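5-carboxymethyl-2-hydroxymuconate semialdehyde dehydrogenase (Thermus thermophilus, PDB 2D4E) probably oxidises 5-carboxymethyl-2-hydroxymuconate semialdehyde to the corresponding acid, with NAD as hydride acceptor, as a tetrameric member of the aldehyde dehydrogenase family. Local coordinates at residues Ala331-His336 against Glu341-Pro346; Ala133-Tyr138 against Ile183-Ala188; Ile418-Lys421 against Glu425-Arg428; Ala235-Pro240 against Met258-Asp263. One frame throughout, in Å; residues are numbered along the deposited sequence.

Interactions 1 and 2 are buried, yet their chemistry differs: the first, within the loop joining helices 315-331 and 350-365, is held by backbone hydrogen bonds and a charge network, whereas the second packs helix 118-136 on helix 175-188 with no hydrogen bond between the two segments. Interactions 3 and 4 are partly buried: interaction 3 joins a strand of the mixed sheet to the helix that follows it, and interaction 4 joins two helices beside the parallel, NAD-binding sheet. Interaction 3 pairs an aromatic face with an ion network; interaction 4 pairs van der Waals contact with a bridging water. Interactions 1 and 4, with centres 41 Å apart, both touch the second subunit.

Interaction 1: residues Ala331-His336 against Glu341-Pro346; sequences AIRVGH and ETEVGP
Arg333 and Glu343 lie flat on each other, guanidinium and carboxylate planes only 5° apart. Glu343 OE2 sits over the middle of the guanidinium, 3.8 Å from Arg333 NH1, so this long salt bridge works through charge and no N-H points at the oxygen. Glu343 OE2 also turns its anti lone pair to the backbone of Arg333, taking Arg333 N-H at 2.8 Å in a nearly straight bond (176°), and water 1 donates one hydrogen bond to it and another to Ala331 O. Glu343 reaches this position with its chain extended beyond CG. Arg333 instead bends at chi3 (-65°), which swings NE round to Glu341 O at 2.7 Å, within both the carbonyl and the guanidinium planes. Over the other guanidinium face comes Glu341 OE1, 4.0 Å from Arg333 NE, a second long salt bridge made by charge alone.

Both segments belong to the loop between helices 315-331 and 350-365 of the aldehyde dehydrogenase fold, which doubles back on itself through a single beta bridge, Val334 with Val344. Arg333 O accepts from Glu343 N and Val344 N, which arrive from opposite faces of its carbonyl plane, and Gly335 N returns a bond to Val344 O. Further along, Thr342 OG1 donates to His336 O at 2.6 Å, tilted out of the carbonyl plane, while its CG2 is left beside Gly335 O. Ile332 CG2 presses on Val344 CG2 at 3.4 Å, closer than ordinary carbon contact. Phe513 of the second subunit packs on Glu343 and Val344, and Gly514 N of that subunit binds Glu343 OE1.

Interaction 2: residues Ala133-Tyr138 against Ile183-Ala188; sequences AFYAEY and IAPALA
The backbones of the two helical segments come nearest at Tyr135 and Pro185, whose CA atoms are 5.7 Å apart, at a point where helix 175-188 is kinked because the proline nitrogen makes no bond to the preceding turn. This is helix-on-helix packing: helix 118-136 lies against helix 175-188, the latter being the helix of a beta-alpha-beta crossover between the adjacent parallel strands 166-169 and 193-196.

Tyr135 carries nearly all of it. With CG anti to its own carbonyl carbon (chi1 -76°), the phenol stands out from its helix and turns one face to the proline. Pro185 CB sits over that face, 3.7 Å from the centroid of the Tyr135 ring and only 10° off the ring normal, a clear CH-pi contact. Pro185 CD meets the ring as well, 3.7 Å from Tyr135 CD1. On the opposite face Phe134 of the same helix comes edge-on, its CD2 3.6 Å above the centre of the Tyr135 ring, so the phenol has the proline on one face and the phenylalanine edge on the other. Tyr138 CE1 in turn sits toward the rim of one Phe134 face. Ala184 CB comes in obliquely, 3.9 Å from Tyr135 CD1.

At the far end of the ring, Tyr135 OH makes a weak hydrogen bond with Gly487 N, and Ala491 of helix 488-495 also touches the side chain. Leu92 of helix 85-101 packs on both Ala136 and Ala188. At the base of the tyrosine, Ala188 CB lies 4.0 Å from Tyr135 CB and 3.5 Å from Tyr135 O, the carbonyl that also accepts Tyr138 N.

Interaction 3: residues Ile418-Lys421 against Glu425-Arg428; sequences IPFK and EALR
Glu425 OE1 is shared by two cations: Lys421 NZ at 3.6 Å, a long salt bridge across the contact, and Arg428 NH2 at 3.5 Å, one helical turn further on, with the oxygen in the plane at the guanidinium edge. The two cations are 6.2 Å apart, from Lys421 NZ to Arg428 NH2, and the carboxylate between them probably offsets their mutual repulsion. Glu425 OE2 accepts the Lys421 N-H at 2.8 Å, from above the carboxylate plane.

The contact closes a tight strand-turn-helix: strand 414-420 of the mixed sheet ends at Phe420, and helix 423-431 starts three residues later, with Asp422 OD2 bonded to Glu425 N. Phe420 CG takes the crowded position between its backbone N and carbonyl carbon (chi1 66°), and one ring face meets Ala426. Ala426 CB lies 3.4 Å from the Phe420 ring centroid, 8° off the normal, a centred CH-pi contact. Replacing Glu425 by an alanine would probably leave Lys421 N-H without its acceptor and let the Lys421 and Arg428 ends drift apart. Lys421 crosses the Glu425 side chain at about a right angle, while Phe281 meets the Phe420 ring and also touches Ala426.

Interaction 4: residues Ala235-Pro240 against Met258-Asp263; sequences ALVAHP and MRNAAD
Val237 and Asn260 face each other across the gap between two helices, and their side chains cross obliquely. Each sends a branch straight out: Val237 CG1 is anti to its backbone N (chi1 175°), and Asn260 CG likewise (chi1 -179°). The valine methyl therefore rests against the asparagine stem, with Val237 CG1 3.8 Å from Asn260 CB and 3.7 Å from Asn260 CG. The amide reaches on past it and ends beside Ala238 CB. The same methyl also meets the next residue, Val237 CG1 lying 4.1 Å from Ala261 CB.

These are the last turns of helices 229-238 and 251-261, which precede and follow strand 244-248 of the parallel Rossmann-type sheet that holds NAD. Leu245 of that strand packs on both Val237 and Ala261, and the Val237 side chain comes within about 4 Å of the bound dinucleotide. With a glycine in place of Asn260, Val237 CG1 and Ala238 CB would probably lose the asparagine side chain they rest on, opening a gap between the helix ends.

A water links the two backbones. Water 2 donates to Val237 O at 2.7 Å and to Asn260 O at 3.0 Å, and Lys266 NZ also bonds Val237 O. With no direct hydrogen bond between the segments, side-chain fit and one shared water join these helix ends, which implies a junction governed more by shape than by charge.

Interaction 1: residues Ala331-His336 against Glu341-Pro346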
loop_
_atom_site.group_PDB
_atom_site.type_symbol
_atom_site.label_atom_id
_atom_site.label_comp_id
_atom_site.label_asym_id
_atom_site.label_seq_id
_atom_site.Cartn_x
_atom_site.Cartn_y
_atom_site.Cartn_z
ATOM N N ALA C 331 -33.033 27.792 22.741
ATOM C CA ALA C 331 -32.744 27.246 24.065
ATOM C C ALA C 331 -31.260 27.219 24.446
ATOM O O ALA C 331 -30.928 27.032 25.616
ATOM C CB ALA C 331 -33.331 25.840 24.176
ATOM N N ILE C 332 -30.371 27.397 23.472
ATOM C CA ILE C 332 -28.933 27.385 23.744
ATOM C C ILE C 332 -28.550 28.396 24.833
ATOM O O ILE C 332 -28.869 29.579 24.725
ATOM C CB ILE C 332 -28.120 27.693 22.457
ATOM C CG1 ILE C 332 -28.310 26.557 21.444
ATOM C CG2 ILE C 332 -26.649 27.876 22.793
ATOM C CD1 ILE C 332 -27.690 26.814 20.093
ATOM N N ARG C 333 -27.869 27.922 25.876
ATOM C CA ARG C 333 -27.445 28.785 26.975
ATOM C C ARG C 333 -26.178 29.565 26.615
ATOM O O ARG C 333 -25.123 28.977 26.340
ATOM C CB ARG C 333 -27.200 27.953 28.245
ATOM C CG ARG C 333 -28.457 27.277 28.812
ATOM C CD ARG C 333 -28.178 26.592 30.145
ATOM N NE ARG C 333 -27.243 25.478 30.014
ATOM C CZ ARG C 333 -27.568 24.270 29.557
ATOM N NH1 ARG C 333 -28.819 23.998 29.207
ATOM N NH2 ARG C 333 -26.643 23.322 29.468
ATOM N N VAL C 334 -26.294 30.890 26.620
ATOM C CA VAL C 334 -25.184 31.779 26.292
ATOM C C VAL C 334 -24.624 32.355 27.587
ATOM O O VAL C 334 -25.370 32.864 28.425
ATOM C CB VAL C 334 -25.658 32.934 25.371
ATOM C CG1 VAL C 334 -24.493 33.848 25.014
ATOM C CG2 VAL C 334 -26.291 32.356 24.105
ATOM N N GLY C 335 -23.311 32.262 27.760
ATOM C CA GLY C 335 -22.707 32.771 28.976
ATOM C C GLY C 335 -21.193 32.740 28.987
ATOM O O GLY C 335 -20.554 32.495 27.965
ATOM N N HIS C 336 -20.625 32.981 30.163
ATOM C CA HIS C 336 -19.184 33.017 30.349
ATOM C C HIS C 336 -18.502 31.669 30.104
ATOM O O HIS C 336 -19.025 30.614 30.468
ATOM C CB HIS C 336 -18.872 33.523 31.764
ATOM C CG HIS C 336 -17.444 33.920 31.961
ATOM N ND1 HIS C 336 -16.413 33.005 31.996
ATOM C CD2 HIS C 336 -16.870 35.139 32.100
ATOM C CE1 HIS C 336 -15.266 33.643 32.147
ATOM N NE2 HIS C 336 -15.516 34.938 32.212
ATOM N N GLU C 341 -22.355 25.938 32.942
ATOM C CA GLU C 341 -23.682 25.907 32.327
ATOM C C GLU C 341 -23.700 26.478 30.909
ATOM O O GLU C 341 -24.650 26.258 30.160
ATOM C CB GLU C 341 -24.682 26.687 33.183
ATOM C CG GLU C 341 -24.970 26.044 34.520
ATOM C CD GLU C 341 -25.576 24.668 34.362
ATOM O OE1 GLU C 341 -26.725 24.582 33.868
ATOM O OE2 GLU C 341 -24.900 23.677 34.722
ATOM N N THR C 342 -22.649 27.208 30.551
ATOM C CA THR C 342 -22.545 27.834 29.236
ATOM C C THR C 342 -22.404 26.839 28.085
ATOM O O THR C 342 -21.685 25.848 28.200
ATOM C CB THR C 342 -21.335 28.785 29.184
ATOM O OG1 THR C 342 -21.470 29.790 30.197
ATOM C CG2 THR C 342 -21.229 29.444 27.806
ATOM N N GLU C 343 -23.092 27.111 26.977
ATOM C CA GLU C 343 -23.001 26.255 25.798
ATOM C C GLU C 343 -22.355 27.067 24.683
ATOM O O GLU C 343 -21.570 26.544 23.889
ATOM C CB GLU C 343 -24.386 25.763 25.364
ATOM C CG GLU C 343 -25.045 24.828 26.372
ATOM C CD GLU C 343 -26.412 24.355 25.923
ATOM O OE1 GLU C 343 -26.556 23.156 25.602
ATOM O OE2 GLU C 343 -27.341 25.186 25.882
ATOM N N VAL C 344 -22.691 28.351 24.628
ATOM C CA VAL C 344 -22.124 29.252 23.634
ATOM C C VAL C 344 -21.498 30.451 24.335
ATOM O O VAL C 344 -22.158 31.157 25.100
ATOM C CB VAL C 344 -23.195 29.743 22.623
ATOM C CG1 VAL C 344 -22.685 30.962 21.860
ATOM C CG2 VAL C 344 -23.521 28.632 21.640
ATOM N N GLY C 345 -20.211 30.656 24.077
ATOM C CA GLY C 345 -19.492 31.764 24.676
ATOM C C GLY C 345 -19.371 32.936 23.721
ATOM O O GLY C 345 -20.092 33.004 22.727
ATOM N N PRO C 346 -18.459 33.878 23.999
ATOM C CA PRO C 346 -18.246 35.058 23.164
ATOM C C PRO C 346 -17.304 34.809 21.991
ATOM O O PRO C 346 -16.492 33.880 22.018
ATOM C CB PRO C 346 -17.661 36.054 24.143
ATOM C CG PRO C 346 -16.760 35.172 24.962
ATOM C CD PRO C 346 -17.608 33.930 25.203
HETATM O O HOH W 1 -29.957 24.529 26.178
#

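Interaction 2: residues Ala133-Tyr138 against Ile183-Ala188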
loop_
_atom_site.group_PDB
_atom_site.type_symbol
_atom_site.label_atom_id
_atom_site.label_comp_id
_atom_site.label_asym_id
_atom_site.label_seq_id
_atom_site.Cartn_x
_atom_site.Cartn_y
_atom_site.Cartn_z
ATOM N N ALA C 133 1.196 11.772 20.565
ATOM C CA ALA C 133 1.233 10.342 20.837
ATOM C C ALA C 133 0.985 9.565 19.548
ATOM O O ALA C 133 1.575 8.501 19.319
ATOM C CB ALA C 133 0.180 9.978 21.881
ATOM N N PHE C 134 0.108 10.115 18.710
ATOM C CA PHE C 134 -0.255 9.509 17.435
ATOM C C PHE C 134 0.919 9.467 16.456
ATOM O O PHE C 134 1.336 8.396 16.017
ATOM C CB PHE C 134 -1.416 10.288 16.814
ATOM C CG PHE C 134 -1.848 9.779 15.468
ATOM C CD1 PHE C 134 -2.442 8.526 15.336
ATOM C CD2 PHE C 134 -1.674 10.562 14.330
ATOM C CE1 PHE C 134 -2.863 8.059 14.092
ATOM C CE2 PHE C 134 -2.090 10.103 13.077
ATOM C CZ PHE C 134 -2.687 8.847 12.960
ATOM N N TYR C 135 1.458 10.632 16.113
ATOM C CA TYR C 135 2.563 10.679 15.167
ATOM C C TYR C 135 3.863 10.082 15.688
ATOM O O TYR C 135 4.758 9.762 14.909
ATOM C CB TYR C 135 2.786 12.111 14.684
ATOM C CG TYR C 135 1.750 12.530 13.670
ATOM C CD1 TYR C 135 0.711 13.399 14.012
ATOM C CD2 TYR C 135 1.792 12.028 12.369
ATOM C CE1 TYR C 135 -0.263 13.761 13.076
ATOM C CE2 TYR C 135 0.826 12.379 11.426
ATOM C CZ TYR C 135 -0.195 13.247 11.785
ATOM O OH TYR C 135 -1.125 13.619 10.844
ATOM N N ALA C 136 3.958 9.917 17.003
ATOM C CA ALA C 136 5.150 9.330 17.595
ATOM C C ALA C 136 5.339 7.934 17.004
ATOM O O ALA C 136 6.468 7.475 16.811
ATOM C CB ALA C 136 4.999 9.244 19.117
ATOM N N GLU C 137 4.225 7.274 16.706
ATOM C CA GLU C 137 4.254 5.922 16.148
ATOM C C GLU C 137 4.533 5.852 14.641
ATOM O O GLU C 137 4.709 4.758 14.101
ATOM C CB GLU C 137 2.933 5.198 16.449
ATOM C CG GLU C 137 2.595 5.066 17.934
ATOM C CD GLU C 137 3.672 4.343 18.744
ATOM O OE1 GLU C 137 4.176 3.295 18.279
ATOM O OE2 GLU C 137 4.002 4.815 19.860
ATOM N N TYR C 138 4.561 6.997 13.960
ATOM C CA TYR C 138 4.841 7.013 12.520
ATOM C C TYR C 138 6.301 7.383 12.225
ATOM O O TYR C 138 6.797 7.156 11.120
ATOM C CB TYR C 138 3.913 7.994 11.790
ATOM C CG TYR C 138 2.483 7.516 11.665
ATOM C CD1 TYR C 138 1.626 7.525 12.761
ATOM C CD2 TYR C 138 2.000 7.016 10.457
ATOM C CE1 TYR C 138 0.318 7.043 12.661
ATOM C CE2 TYR C 138 0.699 6.531 10.344
ATOM C CZ TYR C 138 -0.136 6.547 11.452
ATOM O OH TYR C 138 -1.419 6.062 11.352
ATOM N N ILE C 183 2.787 20.564 14.032
ATOM C CA ILE C 183 4.063 20.414 14.709
ATOM C C ILE C 183 4.434 18.953 14.932
ATOM O O ILE C 183 5.565 18.545 14.681
ATOM C CB ILE C 183 4.043 21.126 16.076
ATOM C CG1 ILE C 183 3.800 22.629 15.874
ATOM C CG2 ILE C 183 5.351 20.864 16.819
ATOM C CD1 ILE C 183 3.466 23.373 17.161
ATOM N N ALA C 184 3.475 18.168 15.406
ATOM C CA ALA C 184 3.710 16.758 15.678
ATOM C C ALA C 184 4.220 15.998 14.448
ATOM O O ALA C 184 5.253 15.335 14.509
ATOM C CB ALA C 184 2.432 16.115 16.223
ATOM N N PRO C 185 3.504 16.077 13.313
ATOM C CA PRO C 185 4.032 15.340 12.164
ATOM C C PRO C 185 5.366 15.904 11.672
ATOM O O PRO C 185 6.269 15.153 11.314
ATOM C CB PRO C 185 2.907 15.450 11.124
ATOM C CG PRO C 185 2.175 16.710 11.511
ATOM C CD PRO C 185 2.173 16.639 13.020
ATOM N N ALA C 186 5.492 17.229 11.667
ATOM C CA ALA C 186 6.724 17.868 11.219
ATOM C C ALA C 186 7.921 17.311 11.979
ATOM O O ALA C 186 8.918 16.911 11.374
ATOM C CB ALA C 186 6.638 19.378 11.412
ATOM N N LEU C 187 7.813 17.271 13.305
ATOM C CA LEU C 187 8.895 16.765 14.144
ATOM C C LEU C 187 9.103 15.264 14.003
ATOM O O LEU C 187 10.245 14.789 13.929
ATOM C CB LEU C 187 8.632 17.096 15.614
ATOM C CG LEU C 187 8.698 18.572 16.007
ATOM C CD1 LEU C 187 8.341 18.705 17.477
ATOM C CD2 LEU C 187 10.100 19.120 15.735
ATOM N N ALA C 188 8.007 14.512 13.979
ATOM C CA ALA C 188 8.107 13.063 13.854
ATOM C C ALA C 188 8.827 12.673 12.568
ATOM O O ALA C 188 9.593 11.708 12.534
ATOM C CB ALA C 188 6.721 12.436 13.871
#

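Interaction 3: residues Ile418-Lys421 against Glu425-Arg428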
loop_
_atom_site.group_PDB
_atom_site.type_symbol
_atom_site.label_atom_id
_atom_site.label_comp_id
_atom_site.label_asym_id
_atom_site.label_seq_id
_atom_site.Cartn_x
_atom_site.Cartn_y
_atom_site.Cartn_z
ATOM N N ILE C 418 -31.804 26.115 3.783
ATOM C CA ILE C 418 -32.202 26.190 2.381
ATOM C C ILE C 418 -32.931 24.914 1.975
ATOM O O ILE C 418 -32.452 23.813 2.231
ATOM C CB ILE C 418 -30.956 26.348 1.492
ATOM C CG1 ILE C 418 -30.109 27.512 2.006
ATOM C CG2 ILE C 418 -31.361 26.584 0.044
ATOM C CD1 ILE C 418 -28.678 27.503 1.506
ATOM N N PRO C 419 -34.101 25.049 1.329
ATOM C CA PRO C 419 -34.883 23.886 0.896
ATOM C C PRO C 419 -34.423 23.261 -0.414
ATOM O O PRO C 419 -33.762 23.908 -1.228
ATOM C CB PRO C 419 -36.292 24.458 0.766
ATOM C CG PRO C 419 -36.018 25.833 0.227
ATOM C CD PRO C 419 -34.860 26.295 1.111
ATOM N N PHE C 420 -34.755 21.988 -0.602
ATOM C CA PHE C 420 -34.446 21.307 -1.853
ATOM C C PHE C 420 -35.607 20.358 -2.115
ATOM O O PHE C 420 -36.202 19.820 -1.176
ATOM C CB PHE C 420 -33.081 20.588 -1.803
ATOM C CG PHE C 420 -33.007 19.428 -0.845
ATOM C CD1 PHE C 420 -33.580 18.197 -1.167
ATOM C CD2 PHE C 420 -32.305 19.548 0.352
ATOM C CE1 PHE C 420 -33.451 17.101 -0.316
ATOM C CE2 PHE C 420 -32.167 18.463 1.209
ATOM C CZ PHE C 420 -32.741 17.231 0.876
ATOM N N LYS C 421 -35.962 20.188 -3.385
ATOM C CA LYS C 421 -37.091 19.335 -3.734
ATOM C C LYS C 421 -36.729 17.873 -3.964
ATOM O O LYS C 421 -37.585 17.003 -3.843
ATOM C CB LYS C 421 -37.813 19.890 -4.969
ATOM C CG LYS C 421 -37.081 19.676 -6.281
ATOM C CD LYS C 421 -37.858 20.276 -7.444
ATOM C CE LYS C 421 -37.375 19.731 -8.783
ATOM N NZ LYS C 421 -35.929 19.992 -9.004
ATOM N N GLU C 425 -31.292 18.183 -6.731
ATOM C CA GLU C 425 -31.207 19.582 -6.327
ATOM C C GLU C 425 -30.417 19.739 -5.021
ATOM O O GLU C 425 -29.700 20.720 -4.840
ATOM C CB GLU C 425 -32.615 20.175 -6.181
ATOM C CG GLU C 425 -32.652 21.628 -5.728
ATOM C CD GLU C 425 -34.048 22.226 -5.821
ATOM O OE1 GLU C 425 -34.457 22.606 -6.939
ATOM O OE2 GLU C 425 -34.740 22.303 -4.783
ATOM N N ALA C 426 -30.541 18.774 -4.118
ATOM C CA ALA C 426 -29.797 18.840 -2.862
ATOM C C ALA C 426 -28.296 18.828 -3.172
ATOM O O ALA C 426 -27.523 19.586 -2.582
ATOM C CB ALA C 426 -30.156 17.658 -1.970
ATOM N N LEU C 427 -27.900 17.974 -4.115
ATOM C CA LEU C 427 -26.499 17.847 -4.517
ATOM C C LEU C 427 -25.988 19.088 -5.239
ATOM O O LEU C 427 -24.882 19.567 -4.967
ATOM C CB LEU C 427 -26.319 16.628 -5.425
ATOM C CG LEU C 427 -24.914 16.393 -5.994
ATOM C CD1 LEU C 427 -23.926 16.164 -4.849
ATOM C CD2 LEU C 427 -24.933 15.190 -6.936
ATOM N N ARG C 428 -26.789 19.598 -6.171
ATOM C CA ARG C 428 -26.422 20.785 -6.935
ATOM C C ARG C 428 -26.137 21.968 -6.010
ATOM O O ARG C 428 -25.108 22.631 -6.136
ATOM C CB ARG C 428 -27.548 21.155 -7.912
ATOM C CG ARG C 428 -27.344 22.482 -8.635
ATOM C CD ARG C 428 -28.448 22.739 -9.665
ATOM N NE ARG C 428 -29.773 22.892 -9.055
ATOM C CZ ARG C 428 -30.159 23.946 -8.342
ATOM N NH1 ARG C 428 -29.329 24.964 -8.140
ATOM N NH2 ARG C 428 -31.380 23.988 -7.832
#

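Interaction 4: residues Ala235-Pro240 against Met258-Asp263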
loop_
_atom_site.group_PDB
_atom_site.type_symbol
_atom_site.label_atom_id
_atom_site.label_comp_id
_atom_site.label_asym_id
_atom_site.label_seq_id
_atom_site.Cartn_x
_atom_site.Cartn_y
_atom_site.Cartn_z
ATOM N N ALA C 235 6.924 37.557 6.869
ATOM C CA ALA C 235 8.381 37.409 6.890
ATOM C C ALA C 235 8.753 35.925 6.876
ATOM O O ALA C 235 9.734 35.527 6.248
ATOM C CB ALA C 235 8.971 38.090 8.122
ATOM N N LEU C 236 7.964 35.109 7.567
ATOM C CA LEU C 236 8.224 33.670 7.610
ATOM C C LEU C 236 7.977 33.056 6.228
ATOM O O LEU C 236 8.758 32.230 5.754
ATOM C CB LEU C 236 7.332 32.994 8.661
ATOM C CG LEU C 236 7.428 31.464 8.808
ATOM C CD1 LEU C 236 8.873 31.035 8.998
ATOM C CD2 LEU C 236 6.576 31.006 9.985
ATOM N N VAL C 237 6.893 33.469 5.579
ATOM C CA VAL C 237 6.570 32.954 4.257
ATOM C C VAL C 237 7.652 33.319 3.247
ATOM O O VAL C 237 7.969 32.539 2.352
ATOM C CB VAL C 237 5.215 33.503 3.763
ATOM C CG1 VAL C 237 4.950 33.047 2.337
ATOM C CG2 VAL C 237 4.099 33.018 4.683
ATOM N N ALA C 238 8.231 34.500 3.406
ATOM C CA ALA C 238 9.265 34.969 2.490
ATOM C C ALA C 238 10.667 34.450 2.755
ATOM O O ALA C 238 11.515 34.519 1.868
ATOM C CB ALA C 238 9.293 36.496 2.478
ATOM N N HIS C 239 10.922 33.920 3.947
ATOM C CA HIS C 239 12.274 33.468 4.269
ATOM C C HIS C 239 12.774 32.269 3.473
ATOM O O HIS C 239 12.149 31.207 3.458
ATOM C CB HIS C 239 12.414 33.183 5.762
ATOM C CG HIS C 239 13.823 33.289 6.252
ATOM N ND1 HIS C 239 14.822 32.437 5.833
ATOM C CD2 HIS C 239 14.415 34.188 7.076
ATOM C CE1 HIS C 239 15.969 32.808 6.375
ATOM N NE2 HIS C 239 15.750 33.868 7.133
ATOM N N PRO C 240 13.938 32.424 2.822
ATOM C CA PRO C 240 14.586 31.398 1.999
ATOM C C PRO C 240 15.055 30.132 2.707
ATOM O O PRO C 240 15.371 29.141 2.049
ATOM C CB PRO C 240 15.743 32.159 1.341
ATOM C CG PRO C 240 16.113 33.168 2.372
ATOM C CD PRO C 240 14.754 33.652 2.867
ATOM N N MET C 258 0.435 32.116 -0.880
ATOM C CA MET C 258 0.945 31.394 -2.039
ATOM C C MET C 258 1.700 32.341 -2.961
ATOM O O MET C 258 2.767 32.004 -3.475
ATOM C CB MET C 258 -0.205 30.728 -2.804
ATOM C CG MET C 258 0.258 29.869 -3.968
ATOM S SD MET C 258 -1.079 28.945 -4.751
ATOM C CE MET C 258 -0.245 28.329 -6.227
ATOM N N ARG C 259 1.143 33.531 -3.159
ATOM C CA ARG C 259 1.761 34.533 -4.024
ATOM C C ARG C 259 3.155 34.890 -3.518
ATOM O O ARG C 259 4.105 34.978 -4.293
ATOM C CB ARG C 259 0.882 35.786 -4.069
ATOM C CG ARG C 259 1.247 36.786 -5.158
ATOM C CD ARG C 259 0.221 37.920 -5.231
ATOM N NE ARG C 259 -1.118 37.428 -5.554
ATOM C CZ ARG C 259 -2.187 37.556 -4.767
ATOM N NH1 ARG C 259 -2.093 38.165 -3.589
ATOM N NH2 ARG C 259 -3.358 37.072 -5.160
ATOM N N ASN C 260 3.262 35.082 -2.207
ATOM C CA ASN C 260 4.516 35.427 -1.554
ATOM C C ASN C 260 5.480 34.235 -1.567
ATOM O O ASN C 260 6.694 34.397 -1.706
ATOM C CB ASN C 260 4.216 35.867 -0.112
ATOM C CG ASN C 260 5.461 36.284 0.662
ATOM O OD1 ASN C 260 5.393 36.562 1.868
ATOM N ND2 ASN C 260 6.599 36.334 -0.022
ATOM N N ALA C 261 4.931 33.035 -1.436
ATOM C CA ALA C 261 5.732 31.817 -1.411
ATOM C C ALA C 261 6.367 31.473 -2.761
ATOM O O ALA C 261 7.352 30.730 -2.825
ATOM C CB ALA C 261 4.871 30.653 -0.933
ATOM N N ALA C 262 5.806 32.014 -3.835
ATOM C CA ALA C 262 6.306 31.735 -5.178
ATOM C C ALA C 262 7.764 32.121 -5.415
ATOM O O ALA C 262 8.451 31.487 -6.212
ATOM C CB ALA C 262 5.416 32.422 -6.215
ATOM N N ASP C 263 8.240 33.154 -4.726
ATOM C CA ASP C 263 9.616 33.603 -4.911
ATOM C C ASP C 263 10.661 32.535 -4.588
ATOM O O ASP C 263 11.772 32.562 -5.120
ATOM C CB ASP C 263 9.880 34.858 -4.072
ATOM C CG ASP C 263 8.994 36.029 -4.479
ATOM O OD1 ASP C 263 8.960 36.370 -5.680
ATOM O OD2 ASP C 263 8.334 36.616 -3.597
HETATM O O HOH W 2 8.826 32.893 -0.231
#